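Local structure of MAU2 chromatid cohesion factor homolog (Saccharomyces cerevisiae, 4XDN) at residues F281-G294 with I314-L326. The protein forms a complex with SCC2 that is required for the association of cohesin with chromosomes, and so takes part in sister chromatid cohesion. Numbering follows the deposited sequence.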
loop_
_atom_site.group_PDB
_atom_site.type_symbol
_atom_site.label_atom_id
_atom_site.label_comp_id
_atom_site.label_asym_id
_atom_site.label_seq_id
_atom_site.Cartn_x
_atom_site.Cartn_y
_atom_site.Cartn_z
ATOM N N PHE A 281 11.003 -11.413 -17.905
ATOM C CA PHE A 281 9.564 -11.641 -17.948
ATOM C C PHE A 281 8.908 -10.814 -19.049
ATOM O O PHE A 281 8.123 -11.332 -19.843
ATOM C CB PHE A 281 8.932 -11.312 -16.592
ATOM C CG PHE A 281 7.431 -11.327 -16.603
ATOM C CD1 PHE A 281 6.737 -12.521 -16.695
ATOM C CD2 PHE A 281 6.713 -10.145 -16.518
ATOM C CE1 PHE A 281 5.359 -12.538 -16.706
ATOM C CE2 PHE A 281 5.331 -10.157 -16.526
ATOM C CZ PHE A 281 4.654 -11.356 -16.620
ATOM N N PHE A 282 9.244 -9.529 -19.099
ATOM C CA PHE A 282 8.690 -8.630 -20.103
ATOM C C PHE A 282 9.082 -9.051 -21.515
ATOM O O PHE A 282 8.271 -8.975 -22.437
ATOM C CB PHE A 282 9.155 -7.192 -19.848
ATOM C CG PHE A 282 8.492 -6.530 -18.669
ATOM C CD1 PHE A 282 7.158 -6.758 -18.381
ATOM C CD2 PHE A 282 9.207 -5.669 -17.851
ATOM C CE1 PHE A 282 6.552 -6.147 -17.301
ATOM C CE2 PHE A 282 8.605 -5.056 -16.770
ATOM C CZ PHE A 282 7.276 -5.295 -16.495
ATOM N N ASP A 283 10.324 -9.495 -21.681
ATOM C CA ASP A 283 10.823 -9.888 -22.995
ATOM C C ASP A 283 10.012 -11.029 -23.600
ATOM O O ASP A 283 9.873 -11.119 -24.821
ATOM C CB ASP A 283 12.295 -10.305 -22.910
ATOM C CG ASP A 283 13.228 -9.130 -22.699
ATOM O OD1 ASP A 283 12.821 -7.981 -22.971
ATOM O OD2 ASP A 283 14.379 -9.360 -22.272
ATOM N N THR A 284 9.473 -11.890 -22.744
ATOM C CA THR A 284 8.833 -13.124 -23.194
ATOM C C THR A 284 7.321 -13.145 -22.980
ATOM O O THR A 284 6.625 -13.963 -23.580
ATOM C CB THR A 284 9.440 -14.342 -22.472
ATOM O OG1 THR A 284 9.261 -14.202 -21.058
ATOM C CG2 THR A 284 10.927 -14.457 -22.779
ATOM N N ASN A 285 6.815 -12.250 -22.134
ATOM C CA ASN A 285 5.401 -12.264 -21.756
ATOM C C ASN A 285 4.702 -10.917 -21.925
ATOM O O ASN A 285 3.547 -10.762 -21.529
ATOM C CB ASN A 285 5.258 -12.732 -20.307
ATOM C CG ASN A 285 5.764 -14.145 -20.101
ATOM O OD1 ASN A 285 6.938 -14.360 -19.799
ATOM N ND2 ASN A 285 4.878 -15.119 -20.266
ATOM N N LYS A 286 5.400 -9.945 -22.507
ATOM C CA LYS A 286 4.797 -8.648 -22.798
ATOM C C LYS A 286 3.549 -8.819 -23.655
ATOM O O LYS A 286 2.476 -8.329 -23.307
ATOM C CB LYS A 286 5.800 -7.730 -23.507
ATOM C CG LYS A 286 5.164 -6.564 -24.257
ATOM C CD LYS A 286 6.209 -5.558 -24.721
ATOM C CE LYS A 286 5.574 -4.414 -25.503
ATOM N NZ LYS A 286 6.487 -3.244 -25.647
ATOM N N GLN A 287 3.703 -9.525 -24.771
ATOM C CA GLN A 287 2.610 -9.739 -25.712
ATOM C C GLN A 287 1.409 -10.393 -25.038
ATOM O O GLN A 287 0.265 -10.051 -25.335
ATOM C CB GLN A 287 3.081 -10.592 -26.899
ATOM C CG GLN A 287 3.323 -12.072 -26.595
ATOM C CD GLN A 287 4.435 -12.303 -25.587
ATOM O OE1 GLN A 287 5.360 -11.497 -25.468
ATOM N NE2 GLN A 287 4.349 -13.410 -24.856
ATOM N N SER A 288 1.672 -11.324 -24.125
ATOM C CA SER A 288 0.602 -12.021 -23.418
ATOM C C SER A 288 -0.245 -11.043 -22.613
ATOM O O SER A 288 -1.469 -11.142 -22.596
ATOM C CB SER A 288 1.173 -13.098 -22.493
ATOM O OG SER A 288 1.655 -14.206 -23.232
ATOM N N LEU A 289 0.414 -10.099 -21.950
ATOM C CA LEU A 289 -0.285 -9.113 -21.136
ATOM C C LEU A 289 -1.057 -8.121 -21.997
ATOM O O LEU A 289 -2.147 -7.687 -21.626
ATOM C CB LEU A 289 0.704 -8.363 -20.242
ATOM C CG LEU A 289 1.457 -9.209 -19.212
ATOM C CD1 LEU A 289 2.464 -8.350 -18.463
ATOM C CD2 LEU A 289 0.496 -9.878 -18.239
ATOM N N VAL A 290 -0.489 -7.764 -23.145
ATOM C CA VAL A 290 -1.105 -6.779 -24.029
ATOM C C VAL A 290 -2.336 -7.358 -24.726
ATOM O O VAL A 290 -3.378 -6.705 -24.795
ATOM C CB VAL A 290 -0.097 -6.270 -25.088
ATOM C CG1 VAL A 290 -0.777 -5.347 -26.098
ATOM C CG2 VAL A 290 1.056 -5.543 -24.409
ATOM N N THR A 291 -2.216 -8.580 -25.240
ATOM C CA THR A 291 -3.329 -9.226 -25.933
ATOM C C THR A 291 -4.434 -9.629 -24.959
ATOM O O THR A 291 -5.602 -9.725 -25.337
ATOM C CB THR A 291 -2.868 -10.479 -26.710
ATOM O OG1 THR A 291 -2.240 -11.402 -25.812
ATOM C CG2 THR A 291 -1.893 -10.104 -27.817
ATOM N N ASN A 292 -4.055 -9.862 -23.705
ATOM C CA ASN A 292 -4.999 -10.278 -22.673
ATOM C C ASN A 292 -5.566 -9.087 -21.899
ATOM O O ASN A 292 -6.408 -9.253 -21.016
ATOM C CB ASN A 292 -4.317 -11.256 -21.710
ATOM C CG ASN A 292 -5.270 -11.825 -20.678
ATOM O OD1 ASN A 292 -5.253 -11.420 -19.514
ATOM N ND2 ASN A 292 -6.112 -12.762 -21.099
ATOM N N GLU A 293 -5.112 -7.886 -22.244
ATOM C CA GLU A 293 -5.515 -6.683 -21.524
ATOM C C GLU A 293 -7.031 -6.489 -21.533
ATOM O O GLU A 293 -7.659 -6.459 -22.593
ATOM C CB GLU A 293 -4.828 -5.454 -22.121
ATOM C CG GLU A 293 -5.215 -4.148 -21.439
ATOM C CD GLU A 293 -4.164 -3.059 -21.583
ATOM O OE1 GLU A 293 -4.386 -1.954 -21.047
ATOM O OE2 GLU A 293 -3.120 -3.304 -22.224
ATOM N N GLY A 294 -7.605 -6.370 -20.338
ATOM C CA GLY A 294 -9.030 -6.140 -20.178
ATOM C C GLY A 294 -9.783 -7.383 -19.743
ATOM O O GLY A 294 -10.708 -7.307 -18.935
ATOM N N ILE A 314 -1.340 -4.127 -12.368
ATOM C CA ILE A 314 -0.340 -5.187 -12.433
ATOM C C ILE A 314 -0.518 -6.049 -13.682
ATOM O O ILE A 314 0.456 -6.571 -14.226
ATOM C CB ILE A 314 -0.412 -6.084 -11.171
ATOM C CG1 ILE A 314 -0.271 -5.237 -9.898
ATOM C CG2 ILE A 314 0.653 -7.176 -11.204
ATOM C CD1 ILE A 314 1.045 -4.461 -9.789
ATOM N N PHE A 315 -1.760 -6.186 -14.137
ATOM C CA PHE A 315 -2.079 -7.069 -15.256
ATOM C C PHE A 315 -1.912 -6.383 -16.613
ATOM O O PHE A 315 -1.769 -7.054 -17.634
ATOM C CB PHE A 315 -3.509 -7.602 -15.121
ATOM C CG PHE A 315 -3.698 -8.578 -13.983
ATOM C CD1 PHE A 315 -2.664 -8.867 -13.103
ATOM C CD2 PHE A 315 -4.916 -9.212 -13.803
ATOM C CE1 PHE A 315 -2.845 -9.763 -12.064
ATOM C CE2 PHE A 315 -5.103 -10.109 -12.769
ATOM C CZ PHE A 315 -4.065 -10.385 -11.898
ATOM N N HIS A 316 -1.936 -5.054 -16.622
ATOM C CA HIS A 316 -1.714 -4.292 -17.849
ATOM C C HIS A 316 -0.242 -3.896 -17.967
ATOM O O HIS A 316 0.356 -3.403 -17.009
ATOM C CB HIS A 316 -2.606 -3.050 -17.884
ATOM C CG HIS A 316 -4.071 -3.356 -17.853
ATOM N ND1 HIS A 316 -4.564 -4.628 -17.653
ATOM C CD2 HIS A 316 -5.153 -2.555 -18.000
ATOM C CE1 HIS A 316 -5.884 -4.598 -17.675
ATOM N NE2 HIS A 316 -6.268 -3.349 -17.884
ATOM N N TYR A 317 0.332 -4.109 -19.147
ATOM C CA TYR A 317 1.768 -3.934 -19.355
ATOM C C TYR A 317 2.267 -2.518 -19.056
ATOM O O TYR A 317 3.257 -2.349 -18.346
ATOM C CB TYR A 317 2.139 -4.311 -20.792
ATOM C CG TYR A 317 3.601 -4.092 -21.111
ATOM C CD1 TYR A 317 4.591 -4.801 -20.444
ATOM C CD2 TYR A 317 3.991 -3.180 -22.083
ATOM C CE1 TYR A 317 5.927 -4.605 -20.733
ATOM C CE2 TYR A 317 5.326 -2.977 -22.380
ATOM C CZ TYR A 317 6.290 -3.692 -21.701
ATOM O OH TYR A 317 7.621 -3.497 -21.991
ATOM N N LYS A 318 1.594 -1.509 -19.601
ATOM C CA LYS A 318 2.001 -0.124 -19.379
ATOM C C LYS A 318 1.898 0.255 -17.905
ATOM O O LYS A 318 2.804 0.880 -17.353
ATOM C CB LYS A 318 1.154 0.835 -20.216
ATOM C CG LYS A 318 1.556 0.913 -21.680
ATOM C CD LYS A 318 1.283 2.300 -22.246
ATOM C CE LYS A 318 1.600 2.381 -23.733
ATOM N NZ LYS A 318 0.634 1.595 -24.552
ATOM N N GLU A 319 0.790 -0.122 -17.276
ATOM C CA GLU A 319 0.572 0.188 -15.870
ATOM C C GLU A 319 1.620 -0.493 -15.000
ATOM O O GLU A 319 2.083 0.073 -14.012
ATOM C CB GLU A 319 -0.828 -0.245 -15.423
ATOM C CG GLU A 319 -1.964 0.654 -15.901
ATOM C CD GLU A 319 -2.356 0.399 -17.342
ATOM O OE1 GLU A 319 -1.551 -0.193 -18.089
ATOM O OE2 GLU A 319 -3.477 0.793 -17.728
ATOM N N LEU A 320 1.995 -1.710 -15.378
ATOM C CA LEU A 320 2.926 -2.501 -14.586
ATOM C C LEU A 320 4.323 -1.886 -14.580
ATOM O O LEU A 320 4.943 -1.755 -13.525
ATOM C CB LEU A 320 2.984 -3.936 -15.114
ATOM C CG LEU A 320 3.956 -4.878 -14.401
ATOM C CD1 LEU A 320 3.684 -4.932 -12.907
ATOM C CD2 LEU A 320 3.867 -6.264 -15.003
ATOM N N LYS A 321 4.817 -1.516 -15.758
ATOM C CA LYS A 321 6.129 -0.889 -15.860
ATOM C C LYS A 321 6.153 0.418 -15.082
ATOM O O LYS A 321 7.150 0.750 -14.440
ATOM C CB LYS A 321 6.501 -0.637 -17.322
ATOM C CG LYS A 321 6.964 -1.882 -18.062
ATOM C CD LYS A 321 7.788 -1.545 -19.300
ATOM C CE LYS A 321 9.159 -0.969 -18.953
ATOM N NZ LYS A 321 9.960 -1.878 -18.080
ATOM N N ASN A 322 5.045 1.152 -15.137
ATOM C CA ASN A 322 4.910 2.401 -14.398
ATOM C C ASN A 322 5.082 2.172 -12.895
ATOM O O ASN A 322 5.775 2.934 -12.221
ATOM C CB ASN A 322 3.550 3.041 -14.685
ATOM C CG ASN A 322 3.465 4.482 -14.212
ATOM O OD1 ASN A 322 4.371 5.285 -14.451
ATOM N ND2 ASN A 322 2.371 4.817 -13.536
ATOM N N ILE A 323 4.454 1.114 -12.383
ATOM C CA ILE A 323 4.580 0.741 -10.975
ATOM C C ILE A 323 6.018 0.338 -10.659
ATOM O O ILE A 323 6.580 0.761 -9.650
ATOM C CB ILE A 323 3.634 -0.431 -10.603
ATOM C CG1 ILE A 323 2.162 -0.014 -10.730
ATOM C CG2 ILE A 323 3.914 -0.938 -9.183
ATOM C CD1 ILE A 323 1.695 1.019 -9.712
ATOM N N LEU A 324 6.603 -0.486 -11.522
ATOM C CA LEU A 324 7.961 -0.977 -11.309
ATOM C C LEU A 324 8.961 0.170 -11.287
ATOM O O LEU A 324 9.922 0.155 -10.516
ATOM C CB LEU A 324 8.346 -1.982 -12.396
ATOM C CG LEU A 324 9.798 -2.465 -12.376
ATOM C CD1 LEU A 324 10.162 -3.078 -11.025
ATOM C CD2 LEU A 324 10.040 -3.459 -13.499
ATOM N N LEU A 325 8.734 1.164 -12.136
ATOM C CA LEU A 325 9.628 2.306 -12.202
ATOM C C LEU A 325 9.513 3.129 -10.922
ATOM O O LEU A 325 10.499 3.691 -10.446
ATOM C CB LEU A 325 9.320 3.163 -13.429
ATOM C CG LEU A 325 10.254 4.351 -13.671
ATOM C CD1 LEU A 325 11.709 3.903 -13.757
ATOM C CD2 LEU A 325 9.851 5.086 -14.942
ATOM N N LEU A 326 8.309 3.187 -10.362
ATOM C CA LEU A 326 8.092 3.888 -9.102
ATOM C C LEU A 326 8.845 3.194 -7.973
ATOM O O LEU A 326 9.579 3.837 -7.223
ATOM C CB LEU A 326 6.597 3.965 -8.772
ATOM C CG LEU A 326 6.225 4.586 -7.422
ATOM C CD1 LEU A 326 6.641 6.047 -7.354
ATOM C CD2 LEU A 326 4.732 4.438 -7.159
HETATM O O HOH W 1 -0.763 -1.811 -21.504
#
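Phe282 and Tyr317 interlock as reciprocal knobs. The Phe282 ring drops into a hollow walled by Tyr317, Leu320, Lys321 and Leu324, while Tyr317 fills the notch between Phe282, Lys286, Leu289 and Val290. Their planes stand at 82° in an offset edge-to-face pair, the edge of Tyr317 directed at the face of Phe282, with Tyr317 CE1 3.4 Å from Phe282 CD1. The two leucines close the hollow at the edge of the phenyl ring, where Leu320 CD2 comes within 3.5 Å of Phe282 CE1. Such knobs-into-holes packing joins helices 272-291 and 317-331 of this largely helical protein, which a beta hairpin separates in sequence; their N-to-C directions over 281-291 and 317-326 differ by 124°. Helix 250-266 backs Phe281, Leu289 and Leu320. Lys286, with CG anti to its N (chi1 161°) and the chain extended, lies over one face of Tyr317, its CG 3.9 Å from the ring centroid. Past the end of helix 272-291, Glu293 CG sits squarely over one face of the His316 imidazole, 3.6 Å from its centroid. His316 ND1, buried by the contact, has no partner in the model. At the start of helix 317-331, a water donates to Glu293 OE2 and accepts from Lys318 N, linking the carboxylate to the first turn after His316, the N-cap residue.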